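PDB 7A0Q: CrtC domain-containing protein from Fusarium vanettenii 77-13-4, which probably adds water to the isoflavonoid phytoalexin kievitone, acting as a kievitone hydratase. Local coordinates for residues S63-T68 and L194-A199; N70-V75 and L93-N98; F147-D152 and A181-S186; L299-E304 and T316-F321. One frame throughout, in Å; residues are numbered along the deposited sequence.

Interaction 1 of 4, residues S63-T68 and L194-A199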
loop_
_atom_site.group_PDB
_atom_site.type_symbol
_atom_site.label_atom_id
_atom_site.label_comp_id
_atom_site.label_asym_id
_atom_site.label_seq_id
_atom_site.Cartn_x
_atom_site.Cartn_y
_atom_site.Cartn_z
ATOM N N SER A 63 -3.438 -3.209 6.436
ATOM C CA SER A 63 -3.681 -3.057 7.864
ATOM C C SER A 63 -2.682 -3.893 8.643
ATOM O O SER A 63 -2.549 -5.096 8.395
ATOM C CB SER A 63 -5.107 -3.474 8.230
ATOM O OG SER A 63 -6.061 -2.650 7.585
ATOM N N TYR A 64 -1.969 -3.239 9.555
ATOM C CA TYR A 64 -1.032 -3.878 10.466
ATOM C C TYR A 64 -1.764 -4.055 11.789
ATOM O O TYR A 64 -2.008 -3.075 12.497
ATOM C CB TYR A 64 0.215 -3.012 10.625
ATOM C CG TYR A 64 0.910 -2.666 9.318
ATOM C CD1 TYR A 64 0.509 -1.573 8.555
ATOM C CD2 TYR A 64 1.969 -3.443 8.855
ATOM C CE1 TYR A 64 1.155 -1.260 7.359
ATOM C CE2 TYR A 64 2.618 -3.147 7.680
ATOM C CZ TYR A 64 2.211 -2.059 6.933
ATOM O OH TYR A 64 2.884 -1.798 5.769
ATOM N N ILE A 65 -2.126 -5.298 12.114
ATOM C CA ILE A 65 -3.153 -5.587 13.110
ATOM C C ILE A 65 -2.538 -6.326 14.295
ATOM O O ILE A 65 -1.760 -7.265 14.107
ATOM C CB ILE A 65 -4.293 -6.423 12.496
ATOM C CG1 ILE A 65 -5.178 -5.554 11.587
ATOM C CG2 ILE A 65 -5.116 -7.103 13.591
ATOM C CD1 ILE A 65 -6.081 -6.354 10.685
ATOM N N THR A 66 -2.875 -5.889 15.506
ATOM C CA THR A 66 -2.815 -6.734 16.695
ATOM C C THR A 66 -4.250 -6.985 17.138
ATOM O O THR A 66 -5.029 -6.036 17.262
ATOM C CB THR A 66 -2.025 -6.084 17.835
ATOM O OG1 THR A 66 -0.738 -5.660 17.368
ATOM C CG2 THR A 66 -1.838 -7.080 18.985
ATOM N N THR A 67 -4.606 -8.258 17.345
ATOM C CA THR A 67 -5.945 -8.579 17.809
ATOM C C THR A 67 -6.021 -8.443 19.329
ATOM O O THR A 67 -5.004 -8.280 20.011
ATOM C CB THR A 67 -6.346 -9.993 17.400
ATOM O OG1 THR A 67 -5.448 -10.919 18.018
ATOM C CG2 THR A 67 -6.297 -10.167 15.873
ATOM N N THR A 68 -7.249 -8.510 19.857
ATOM C CA THR A 68 -7.418 -8.394 21.300
ATOM C C THR A 68 -6.871 -9.608 22.038
ATOM O O THR A 68 -6.644 -9.519 23.251
ATOM C CB THR A 68 -8.888 -8.169 21.669
ATOM O OG1 THR A 68 -9.701 -9.235 21.164
ATOM C CG2 THR A 68 -9.376 -6.848 21.100
ATOM N N LEU A 194 -11.767 -12.729 15.123
ATOM C CA LEU A 194 -10.898 -12.018 16.051
ATOM C C LEU A 194 -11.126 -10.520 15.943
ATOM O O LEU A 194 -11.237 -9.981 14.839
ATOM C CB LEU A 194 -9.427 -12.319 15.770
ATOM C CG LEU A 194 -9.004 -13.780 15.707
ATOM C CD1 LEU A 194 -7.507 -13.853 15.515
ATOM C CD2 LEU A 194 -9.417 -14.476 16.987
ATOM N N ALA A 195 -11.163 -9.848 17.088
ATOM C CA ALA A 195 -11.373 -8.406 17.147
ATOM C C ALA A 195 -10.049 -7.657 17.073
ATOM O O ALA A 195 -9.067 -8.026 17.724
ATOM C CB ALA A 195 -12.103 -8.014 18.433
ATOM N N ILE A 196 -10.032 -6.595 16.275
ATOM C CA ILE A 196 -8.847 -5.759 16.131
ATOM C C ILE A 196 -8.702 -4.870 17.359
ATOM O O ILE A 196 -9.677 -4.268 17.823
ATOM C CB ILE A 196 -8.946 -4.924 14.845
ATOM C CG1 ILE A 196 -8.894 -5.853 13.626
ATOM C CG2 ILE A 196 -7.830 -3.871 14.777
ATOM C CD1 ILE A 196 -9.187 -5.138 12.289
ATOM N N ASP A 197 -7.479 -4.777 17.890
ATOM C CA ASP A 197 -7.195 -3.870 18.995
ATOM C C ASP A 197 -6.795 -2.516 18.421
ATOM O O ASP A 197 -5.672 -2.381 17.906
ATOM C CB ASP A 197 -6.086 -4.427 19.882
ATOM C CG ASP A 197 -5.783 -3.541 21.084
ATOM O OD1 ASP A 197 -6.284 -2.402 21.155
ATOM O OD2 ASP A 197 -5.034 -4.000 21.971
ATOM N N PRO A 198 -7.640 -1.487 18.513
ATOM C CA PRO A 198 -7.285 -0.197 17.891
ATOM C C PRO A 198 -6.084 0.487 18.532
ATOM O O PRO A 198 -5.487 1.366 17.900
ATOM C CB PRO A 198 -8.555 0.645 18.056
ATOM C CG PRO A 198 -9.270 0.032 19.233
ATOM C CD PRO A 198 -8.913 -1.432 19.253
ATOM N N ALA A 199 -5.693 0.122 19.754
ATOM C CA ALA A 199 -4.518 0.751 20.340
ATOM C C ALA A 199 -3.217 0.206 19.766
ATOM O O ALA A 199 -2.170 0.845 19.918
ATOM C CB ALA A 199 -4.527 0.568 21.864
HETATM O O HOH W 1 -4.138 -6.610 22.066
HETATM O O HOH W 2 -9.698 -11.173 19.278
#
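Thr67 and Ile196 form a single backbone bridge, and the end-to-end directions of the touching parts are 99° apart. Thr67 CA and Ile196 CA lie 4.4 Å from each other. A hydrogen bond flanks the bridge at each end. Asp197 N donates to Thr66 O at 2.8 Å. Thr68 N donates to Ala195 O, also at 2.8 Å.

Ile65 and Ile196 meet at about a right angle. Ile65 CD1 touches Ile196 CD1 at 3.7 Å. The methyl CG2 of Thr67 rests on Leu194 CB at 3.8 Å, while the Thr67 hydroxyl bonds to Asn69. Asp197 has CG anti to the backbone N (chi1 -178°), and its two carboxylate oxygens serve different tasks. Asp197 OD1 accepts from Ala199 N at 2.9 Å, an Asx turn over Asp197-Ala199. OD2 accepts from a water that also donates to Thr67 O. A second water joins Thr68 OG1 to Ala195 N.

Strand 58-66 runs between strands 72-81 and 202-210, and its end reaches this bridge. Strand 192-195 pairs with strand 171-189, and Ile196 continues that pairing through a backbone bond to Gly185. Ile65 and Ile196 both also pack on Ile149 of strand 145-152.

Interaction 2 of 4, residues N70-V75 and L93-N98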
loop_
_atom_site.group_PDB
_atom_site.type_symbol
_atom_site.label_atom_id
_atom_site.label_comp_id
_atom_site.label_asym_id
_atom_site.label_seq_id
_atom_site.Cartn_x
_atom_site.Cartn_y
_atom_site.Cartn_z
ATOM N N ASN A 70 -3.896 -10.784 21.137
ATOM C CA ASN A 70 -2.452 -10.566 21.004
ATOM C C ASN A 70 -1.824 -11.271 19.804
ATOM O O ASN A 70 -0.612 -11.518 19.800
ATOM C CB ASN A 70 -1.702 -10.965 22.283
ATOM C CG ASN A 70 -0.388 -10.227 22.444
ATOM O OD1 ASN A 70 -0.260 -9.062 22.066
ATOM N ND2 ASN A 70 0.600 -10.906 23.015
ATOM N N GLU A 71 -2.602 -11.587 18.771
ATOM C CA GLU A 71 -2.047 -12.096 17.523
ATOM C C GLU A 71 -1.846 -10.945 16.542
ATOM O O GLU A 71 -2.603 -9.973 16.548
ATOM C CB GLU A 71 -2.963 -13.137 16.881
ATOM C CG GLU A 71 -3.359 -14.301 17.776
ATOM C CD GLU A 71 -4.300 -15.246 17.057
ATOM O OE1 GLU A 71 -3.927 -15.751 15.980
ATOM O OE2 GLU A 71 -5.418 -15.474 17.561
ATOM N N GLN A 72 -0.838 -11.070 15.686
ATOM C CA GLN A 72 -0.558 -10.025 14.709
ATOM C C GLN A 72 -0.719 -10.537 13.284
ATOM O O GLN A 72 -0.314 -11.658 12.950
ATOM C CB GLN A 72 0.832 -9.436 14.917
ATOM C CG GLN A 72 0.909 -8.644 16.215
ATOM C CD GLN A 72 2.138 -7.787 16.312
ATOM O OE1 GLN A 72 3.240 -8.217 15.974
ATOM N NE2 GLN A 72 1.961 -6.561 16.784
ATOM N N TYR A 73 -1.310 -9.687 12.443
ATOM C CA TYR A 73 -1.588 -10.011 11.054
ATOM C C TYR A 73 -1.308 -8.784 10.209
ATOM O O TYR A 73 -1.349 -7.654 10.696
ATOM C CB TYR A 73 -3.046 -10.440 10.839
ATOM C CG TYR A 73 -3.425 -11.705 11.575
ATOM C CD1 TYR A 73 -3.827 -11.657 12.901
ATOM C CD2 TYR A 73 -3.381 -12.945 10.939
ATOM C CE1 TYR A 73 -4.171 -12.815 13.583
ATOM C CE2 TYR A 73 -3.723 -14.111 11.618
ATOM C CZ TYR A 73 -4.117 -14.033 12.939
ATOM O OH TYR A 73 -4.467 -15.176 13.631
ATOM N N VAL A 74 -1.030 -9.014 8.931
ATOM C CA VAL A 74 -1.038 -7.953 7.927
ATOM C C VAL A 74 -2.118 -8.320 6.918
ATOM O O VAL A 74 -2.111 -9.428 6.367
ATOM C CB VAL A 74 0.334 -7.773 7.259
ATOM C CG1 VAL A 74 0.235 -6.787 6.103
ATOM C CG2 VAL A 74 1.359 -7.286 8.280
ATOM N N VAL A 75 -3.064 -7.412 6.701
ATOM C CA VAL A 75 -4.222 -7.676 5.853
ATOM C C VAL A 75 -4.243 -6.656 4.725
ATOM O O VAL A 75 -4.199 -5.445 4.976
ATOM C CB VAL A 75 -5.536 -7.623 6.653
ATOM C CG1 VAL A 75 -6.714 -7.847 5.718
ATOM C CG2 VAL A 75 -5.523 -8.698 7.733
ATOM N N LEU A 93 -1.846 -12.356 6.311
ATOM C CA LEU A 93 -0.585 -12.964 6.713
ATOM C C LEU A 93 -0.561 -13.035 8.230
ATOM O O LEU A 93 -0.706 -12.008 8.899
ATOM C CB LEU A 93 0.618 -12.161 6.198
ATOM C CG LEU A 93 2.005 -12.663 6.622
ATOM C CD1 LEU A 93 2.314 -14.018 5.988
ATOM C CD2 LEU A 93 3.092 -11.638 6.302
ATOM N N ASN A 94 -0.399 -14.244 8.764
ATOM C CA ASN A 94 -0.215 -14.449 10.195
ATOM C C ASN A 94 1.266 -14.278 10.523
ATOM O O ASN A 94 2.104 -15.046 10.041
ATOM C CB ASN A 94 -0.710 -15.842 10.590
ATOM C CG ASN A 94 -0.603 -16.112 12.091
ATOM O OD1 ASN A 94 0.389 -15.770 12.728
ATOM N ND2 ASN A 94 -1.624 -16.750 12.651
ATOM N N LEU A 95 1.593 -13.283 11.352
ATOM C CA LEU A 95 2.995 -12.977 11.601
ATOM C C LEU A 95 3.663 -13.980 12.532
ATOM O O LEU A 95 4.897 -14.027 12.579
ATOM C CB LEU A 95 3.138 -11.565 12.167
ATOM C CG LEU A 95 2.703 -10.442 11.219
ATOM C CD1 LEU A 95 3.087 -9.079 11.792
ATOM C CD2 LEU A 95 3.309 -10.632 9.832
ATOM N N GLU A 96 2.881 -14.781 13.259
ATOM C CA GLU A 96 3.476 -15.806 14.110
ATOM C C GLU A 96 3.841 -17.054 13.316
ATOM O O GLU A 96 4.923 -17.620 13.503
ATOM C CB GLU A 96 2.516 -16.174 15.242
ATOM C CG GLU A 96 3.070 -17.235 16.193
ATOM C CD GLU A 96 1.977 -18.053 16.866
ATOM O OE1 GLU A 96 2.283 -19.166 17.349
ATOM O OE2 GLU A 96 0.814 -17.590 16.908
ATOM N N THR A 97 2.954 -17.499 12.429
ATOM C CA THR A 97 3.092 -18.790 11.769
ATOM C C THR A 97 3.469 -18.698 10.300
ATOM O O THR A 97 3.781 -19.733 9.697
ATOM C CB THR A 97 1.778 -19.573 11.876
ATOM O OG1 THR A 97 0.781 -18.915 11.080
ATOM C CG2 THR A 97 1.314 -19.630 13.318
ATOM N N ASN A 98 3.433 -17.500 9.711
ATOM C CA ASN A 98 3.605 -17.233 8.283
ATOM C C ASN A 98 2.449 -17.745 7.432
ATOM O O ASN A 98 2.550 -17.719 6.198
ATOM C CB ASN A 98 4.916 -17.801 7.722
ATOM C CG ASN A 98 6.141 -17.117 8.292
ATOM O OD1 ASN A 98 6.071 -15.987 8.781
ATOM N ND2 ASN A 98 7.276 -17.802 8.239
HETATM O O HOH W 3 -1.782 -17.324 15.706
HETATM O O HOH W 4 0.119 -13.890 14.932
#
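Tyr73 and Asn94 form an antiparallel non-hydrogen-bonded pair, and Val74 and Leu93 the hydrogen-bonded pair next to it, with the segments running 147° apart. Val74 N donates to Leu93 O at 3.0 Å and Leu93 N returns a bond to Val74 O at 2.9 Å. Beyond the strand end, Leu95 N reaches Gln72 O at 3.0 Å.

Asn94 CG lies opposite its backbone N (chi1 -178°), which sets the amide beside the Tyr73 ring. Asn94 CB is 3.6 Å from Tyr73 CE2. The amide and ring planes are turned 63° apart. Asn94 OD1 takes Glu96 N in the carbonyl plane at 2.7 Å and Thr97 N from above it. This is an Asx turn and Asx motif that folds the chain back. A water links the same oxygen to Gln72 N. Past the strand end, Leu95 CD1 packs on Gln72 CB at 3.9 Å, and Leu95 CD2 touches Val74 CG2.

One water donates to both Glu71 OE1 and Glu96 OE2 and accepts from Asn94 ND2. It probably eases the like charges of the two carboxylates. Both ends of the Asn94 amide are thus used. OD1 serves the turn and the water shared with Gln72 N, and ND2 donates to the water between the carboxylates.

Interaction 3 of 4, residues F147-D152 and A181-S186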
loop_
_atom_site.group_PDB
_atom_site.type_symbol
_atom_site.label_atom_id
_atom_site.label_comp_id
_atom_site.label_asym_id
_atom_site.label_seq_id
_atom_site.Cartn_x
_atom_site.Cartn_y
_atom_site.Cartn_z
ATOM N N PHE A 147 -12.760 -10.686 6.336
ATOM C CA PHE A 147 -12.444 -9.648 7.309
ATOM C C PHE A 147 -13.379 -8.477 7.069
ATOM O O PHE A 147 -14.052 -8.390 6.040
ATOM C CB PHE A 147 -10.965 -9.216 7.244
ATOM C CG PHE A 147 -10.508 -8.750 5.877
ATOM C CD1 PHE A 147 -10.807 -7.465 5.424
ATOM C CD2 PHE A 147 -9.754 -9.589 5.064
ATOM C CE1 PHE A 147 -10.380 -7.040 4.163
ATOM C CE2 PHE A 147 -9.300 -9.158 3.801
ATOM C CZ PHE A 147 -9.617 -7.881 3.367
ATOM N N ASP A 148 -13.426 -7.578 8.044
ATOM C CA ASP A 148 -14.295 -6.402 7.960
ATOM C C ASP A 148 -13.616 -5.328 8.805
ATOM O O ASP A 148 -13.763 -5.296 10.028
ATOM C CB ASP A 148 -15.703 -6.728 8.444
ATOM C CG ASP A 148 -16.694 -5.603 8.203
ATOM O OD1 ASP A 148 -16.287 -4.508 7.769
ATOM O OD2 ASP A 148 -17.897 -5.817 8.469
ATOM N N ILE A 149 -12.838 -4.479 8.139
ATOM C CA ILE A 149 -11.906 -3.568 8.791
ATOM C C ILE A 149 -12.340 -2.142 8.493
ATOM O O ILE A 149 -12.514 -1.778 7.325
ATOM C CB ILE A 149 -10.469 -3.800 8.288
ATOM C CG1 ILE A 149 -10.057 -5.253 8.526
ATOM C CG2 ILE A 149 -9.531 -2.829 8.954
ATOM C CD1 ILE A 149 -8.700 -5.633 7.918
ATOM N N THR A 150 -12.508 -1.330 9.537
ATOM C CA THR A 150 -12.776 0.086 9.345
ATOM C C THR A 150 -11.591 0.909 9.821
ATOM O O THR A 150 -10.824 0.482 10.686
ATOM C CB THR A 150 -14.042 0.541 10.077
ATOM O OG1 THR A 150 -13.918 0.283 11.484
ATOM C CG2 THR A 150 -15.261 -0.185 9.516
ATOM N N TYR A 151 -11.413 2.082 9.221
ATOM C CA TYR A 151 -10.291 2.912 9.636
ATOM C C TYR A 151 -10.642 4.381 9.460
ATOM O O TYR A 151 -11.510 4.756 8.666
ATOM C CB TYR A 151 -8.977 2.547 8.898
ATOM C CG TYR A 151 -9.154 2.151 7.451
ATOM C CD1 TYR A 151 -9.544 0.861 7.105
ATOM C CD2 TYR A 151 -8.940 3.072 6.430
ATOM C CE1 TYR A 151 -9.734 0.503 5.777
ATOM C CE2 TYR A 151 -9.127 2.721 5.106
ATOM C CZ TYR A 151 -9.515 1.437 4.788
ATOM O OH TYR A 151 -9.706 1.091 3.469
ATOM N N ASP A 152 -9.958 5.202 10.250
ATOM C CA ASP A 152 -10.232 6.626 10.409
ATOM C C ASP A 152 -8.908 7.346 10.186
ATOM O O ASP A 152 -7.917 7.041 10.859
ATOM C CB ASP A 152 -10.803 6.882 11.814
ATOM C CG ASP A 152 -11.073 8.350 12.120
ATOM O OD1 ASP A 152 -10.761 9.238 11.300
ATOM O OD2 ASP A 152 -11.620 8.618 13.221
ATOM N N ALA A 181 -3.658 5.146 10.047
ATOM C CA ALA A 181 -5.051 5.381 10.404
ATOM C C ALA A 181 -5.496 4.467 11.540
ATOM O O ALA A 181 -5.169 3.278 11.566
ATOM C CB ALA A 181 -5.953 5.142 9.184
ATOM N N LYS A 182 -6.252 5.034 12.478
ATOM C CA LYS A 182 -6.883 4.232 13.524
ATOM C C LYS A 182 -7.769 3.162 12.900
ATOM O O LYS A 182 -8.563 3.446 12.002
ATOM C CB LYS A 182 -7.698 5.138 14.451
ATOM C CG LYS A 182 -8.336 4.415 15.628
ATOM C CD LYS A 182 -9.107 5.392 16.511
ATOM C CE LYS A 182 -9.870 4.625 17.594
ATOM N NZ LYS A 182 -10.707 5.517 18.447
ATOM N N THR A 183 -7.638 1.928 13.391
ATOM C CA THR A 183 -8.236 0.752 12.781
ATOM C C THR A 183 -9.059 -0.029 13.798
ATOM O O THR A 183 -8.604 -0.268 14.916
ATOM C CB THR A 183 -7.129 -0.146 12.219
ATOM O OG1 THR A 183 -6.311 0.625 11.328
ATOM C CG2 THR A 183 -7.707 -1.338 11.494
ATOM N N GLU A 184 -10.254 -0.457 13.382
ATOM C CA GLU A 184 -11.144 -1.291 14.187
ATOM C C GLU A 184 -11.738 -2.376 13.296
ATOM O O GLU A 184 -11.571 -2.367 12.075
ATOM C CB GLU A 184 -12.263 -0.464 14.837
ATOM C CG GLU A 184 -11.770 0.585 15.817
ATOM C CD GLU A 184 -12.907 1.300 16.503
ATOM O OE1 GLU A 184 -13.183 2.463 16.138
ATOM O OE2 GLU A 184 -13.529 0.697 17.404
ATOM N N GLY A 185 -12.450 -3.320 13.914
ATOM C CA GLY A 185 -13.170 -4.334 13.173
ATOM C C GLY A 185 -12.680 -5.731 13.511
ATOM O O GLY A 185 -12.255 -6.008 14.636
ATOM N N SER A 186 -12.726 -6.608 12.507
ATOM C CA SER A 186 -12.410 -8.002 12.759
ATOM C C SER A 186 -11.798 -8.660 11.532
ATOM O O SER A 186 -11.922 -8.174 10.402
ATOM C CB SER A 186 -13.663 -8.780 13.185
ATOM O OG SER A 186 -14.541 -8.945 12.086
#
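Ser186, Asp152 and Lys182 are prominent among the residues buried here, and they sit at the two ends of an antiparallel strand pair. The strand axes approach to 4.5 Å, with an angle of 153° between their directions. Ser186 pairs with Asp148. Asp148 N donates to Ser186 O at 2.9 Å, nearly straight, and Ser186 N answers to Asp148 O at 3.0 Å. Ser186 O also faces Phe147 CB. The Asp148 carboxylate turns to Arg137 on the next strand in a salt bridge.

At the far end Asp152 pairs with Lys182. Asp152 N donates to Lys182 O at 2.8 Å, while the return bond from Lys182 N to Asp152 O is weak. The Lys182 chain is fully extended, with CG anti to the backbone N (chi1 -177°). Lys182 NZ stays 6.1 Å from Asp152 OD2, too far for a salt bridge.

Between these ends, Thr150 and Glu184 exchange two backbone bonds. Gly185, opposite Ile149, has backbone angles that would jam a side chain against the preceding carbonyl oxygen. Ile149 CG2 presses on Thr183 CG2 at 3.5 Å, a tight contact. Thr183 OG1 donates to Ala181 O and also bonds to Thr203.

Ile149, Tyr151 and Thr183 are buried on one face. Asp148, Thr150, Asp152, Lys182, Glu184 and Ser186 make up a more exposed, polar one. An antiparallel pair with one buried and one polar face is consistent with the lipocalin-like fold of the CrtC N-terminal domain.

Interaction 4 of 4, residues L299-E304 and T316-F321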
loop_
_atom_site.group_PDB
_atom_site.type_symbol
_atom_site.label_atom_id
_atom_site.label_comp_id
_atom_site.label_asym_id
_atom_site.label_seq_id
_atom_site.Cartn_x
_atom_site.Cartn_y
_atom_site.Cartn_z
ATOM N N LEU A 299 16.499 -4.281 3.509
ATOM C CA LEU A 299 15.113 -4.703 3.671
ATOM C C LEU A 299 14.952 -6.170 3.288
ATOM O O LEU A 299 15.596 -6.654 2.353
ATOM C CB LEU A 299 14.180 -3.820 2.824
ATOM C CG LEU A 299 14.464 -2.311 2.879
ATOM C CD1 LEU A 299 15.315 -1.812 1.693
ATOM C CD2 LEU A 299 13.151 -1.515 2.998
ATOM N N SER A 300 14.078 -6.876 4.006
ATOM C CA SER A 300 13.911 -8.312 3.809
ATOM C C SER A 300 12.442 -8.686 3.862
ATOM O O SER A 300 11.731 -8.293 4.792
ATOM C CB SER A 300 14.683 -9.104 4.868
ATOM O OG SER A 300 16.051 -8.748 4.838
ATOM N N SER A 301 11.998 -9.460 2.880
ATOM C CA SER A 301 10.635 -9.963 2.918
ATOM C C SER A 301 10.473 -10.921 4.096
ATOM O O SER A 301 11.355 -11.738 4.381
ATOM C CB SER A 301 10.282 -10.651 1.605
ATOM O OG SER A 301 8.916 -11.033 1.594
ATOM N N TYR A 302 9.337 -10.805 4.785
ATOM C CA TYR A 302 9.111 -11.550 6.025
ATOM C C TYR A 302 9.003 -13.051 5.773
ATOM O O TYR A 302 9.464 -13.861 6.588
ATOM C CB TYR A 302 7.840 -11.030 6.690
ATOM C CG TYR A 302 7.624 -11.443 8.129
ATOM C CD1 TYR A 302 8.295 -10.802 9.167
ATOM C CD2 TYR A 302 6.717 -12.442 8.452
ATOM C CE1 TYR A 302 8.081 -11.164 10.488
ATOM C CE2 TYR A 302 6.497 -12.807 9.763
ATOM C CZ TYR A 302 7.184 -12.165 10.774
ATOM O OH TYR A 302 6.959 -12.522 12.084
ATOM N N THR A 303 8.371 -13.437 4.670
ATOM C CA THR A 303 8.240 -14.831 4.279
ATOM C C THR A 303 8.150 -14.886 2.760
ATOM O O THR A 303 7.834 -13.890 2.105
ATOM C CB THR A 303 7.024 -15.490 4.945
ATOM O OG1 THR A 303 7.122 -16.912 4.810
ATOM C CG2 THR A 303 5.719 -15.011 4.308
ATOM N N GLU A 304 8.449 -16.062 2.203
ATOM C CA GLU A 304 8.681 -16.172 0.763
ATOM C C GLU A 304 7.411 -15.905 -0.041
ATOM O O GLU A 304 7.395 -15.045 -0.929
ATOM C CB GLU A 304 9.245 -17.555 0.413
ATOM C CG GLU A 304 10.662 -17.819 0.899
ATOM C CD GLU A 304 10.726 -18.151 2.382
ATOM O OE1 GLU A 304 9.658 -18.344 3.000
ATOM O OE2 GLU A 304 11.846 -18.225 2.929
ATOM N N THR A 316 -1.732 -9.577 -10.985
ATOM C CA THR A 316 -0.792 -10.303 -10.142
ATOM C C THR A 316 0.139 -9.322 -9.444
ATOM O O THR A 316 0.550 -8.323 -10.040
ATOM C CB THR A 316 0.024 -11.293 -10.994
ATOM O OG1 THR A 316 -0.867 -12.240 -11.591
ATOM C CG2 THR A 316 1.052 -12.037 -10.166
ATOM N N ALA A 317 0.475 -9.593 -8.181
ATOM C CA ALA A 317 1.449 -8.733 -7.521
ATOM C C ALA A 317 2.104 -9.462 -6.362
ATOM O O ALA A 317 1.448 -10.233 -5.658
ATOM C CB ALA A 317 0.800 -7.441 -7.007
ATOM N N TYR A 318 3.392 -9.193 -6.154
ATOM C CA TYR A 318 4.000 -9.498 -4.869
ATOM C C TYR A 318 3.653 -8.361 -3.913
ATOM O O TYR A 318 3.993 -7.201 -4.171
ATOM C CB TYR A 318 5.515 -9.677 -4.988
ATOM C CG TYR A 318 6.079 -10.388 -3.780
ATOM C CD1 TYR A 318 6.502 -9.678 -2.661
ATOM C CD2 TYR A 318 6.145 -11.782 -3.742
ATOM C CE1 TYR A 318 6.999 -10.336 -1.541
ATOM C CE2 TYR A 318 6.643 -12.449 -2.623
ATOM C CZ TYR A 318 7.058 -11.725 -1.526
ATOM O OH TYR A 318 7.541 -12.382 -0.414
ATOM N N GLU A 319 2.934 -8.675 -2.841
ATOM C CA GLU A 319 2.503 -7.660 -1.879
ATOM C C GLU A 319 2.902 -8.169 -0.503
ATOM O O GLU A 319 2.128 -8.855 0.163
ATOM C CB GLU A 319 1.018 -7.401 -1.980
ATOM C CG GLU A 319 0.558 -6.962 -3.329
ATOM C CD GLU A 319 0.648 -5.468 -3.505
ATOM O OE1 GLU A 319 1.081 -4.766 -2.562
ATOM O OE2 GLU A 319 0.273 -5.002 -4.597
ATOM N N GLY A 320 4.114 -7.822 -0.084
ATOM C CA GLY A 320 4.742 -8.513 1.020
ATOM C C GLY A 320 5.089 -7.650 2.213
ATOM O O GLY A 320 5.652 -6.560 2.078
ATOM N N PHE A 321 4.745 -8.142 3.397
ATOM C CA PHE A 321 5.265 -7.565 4.629
ATOM C C PHE A 321 6.781 -7.705 4.650
ATOM O O PHE A 321 7.322 -8.754 4.292
ATOM C CB PHE A 321 4.647 -8.287 5.829
ATOM C CG PHE A 321 5.041 -7.726 7.158
ATOM C CD1 PHE A 321 4.776 -6.405 7.485
ATOM C CD2 PHE A 321 5.657 -8.538 8.107
ATOM C CE1 PHE A 321 5.126 -5.896 8.730
ATOM C CE2 PHE A 321 6.013 -8.041 9.353
ATOM C CZ PHE A 321 5.749 -6.720 9.675
#
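Tyr302 and Phe321 carry one half of this contact, and Tyr318 with Ser301 the other. Both Tyr302 and Phe321 have CG anti to the backbone N (chi1 -166° and -176°). The side chains lie side by side and point the same way. Their rings form an edge-to-face pair. The edge of Phe321 comes over the face of Tyr302, with Phe321 CD2 3.5 Å from Tyr302 CG, and the ring centroids are 5.1 Å apart with the planes at 60°. At the base of the pair, Tyr302 N donates to Phe321 O at 2.9 Å. The Tyr302 hydroxyl bonds to Leu95 O.

Tyr318 CG and Ser301 OG each also lie opposite their own backbone N. With both side chains so placed, the phenol and the serine hydroxyl meet. Tyr318 OH donates to Glu304 O at 2.7 Å, from above the carbonyl plane. Ser301 OG sits near the plane of the ring at its edge, 2.8 Å from Tyr318 OH. Ser301 OG also lies 3.1 Å from Thr303 O. Its single proton has these two acceptors within reach. The buried phenol hydroxyl thus meets Ser301 at the strand end and Glu304 in the loop after it.

The segments belong to strands 295-308 and 317-328, neighbours in the eight-stranded barrel. Strand 295-308 is interrupted here. Tyr318 also packs on Leu285 of strand 282-291 and Ile341 of strand 331-343. Phe321 also packs on Phe26, Leu95 and Tyr336.

Interactions 1, 2 and 3 belong to the N-terminal lipocalin-like half, interaction 4 to the C-terminal barrel. Interactions 1 and 2 share the neighbouring strands 58-66 and 72-81. Interactions 1 and 3 share the pairing of strand 171-189 with strand 192-195. Val75 of interaction 2 packs on Phe147 and Ile149 of interaction 3. Interactions 1 and 2 are largely buried yet keep waters at their edges. Interaction 3 is partly buried and relies on repeated backbone bonds. Interaction 4 is also partly buried. It has a single backbone bond and otherwise rests on rings and a tyrosine hydroxyl. Leu95 of interaction 2 and Tyr64 of interaction 1 meet its aromatic residues, which joins the two halves.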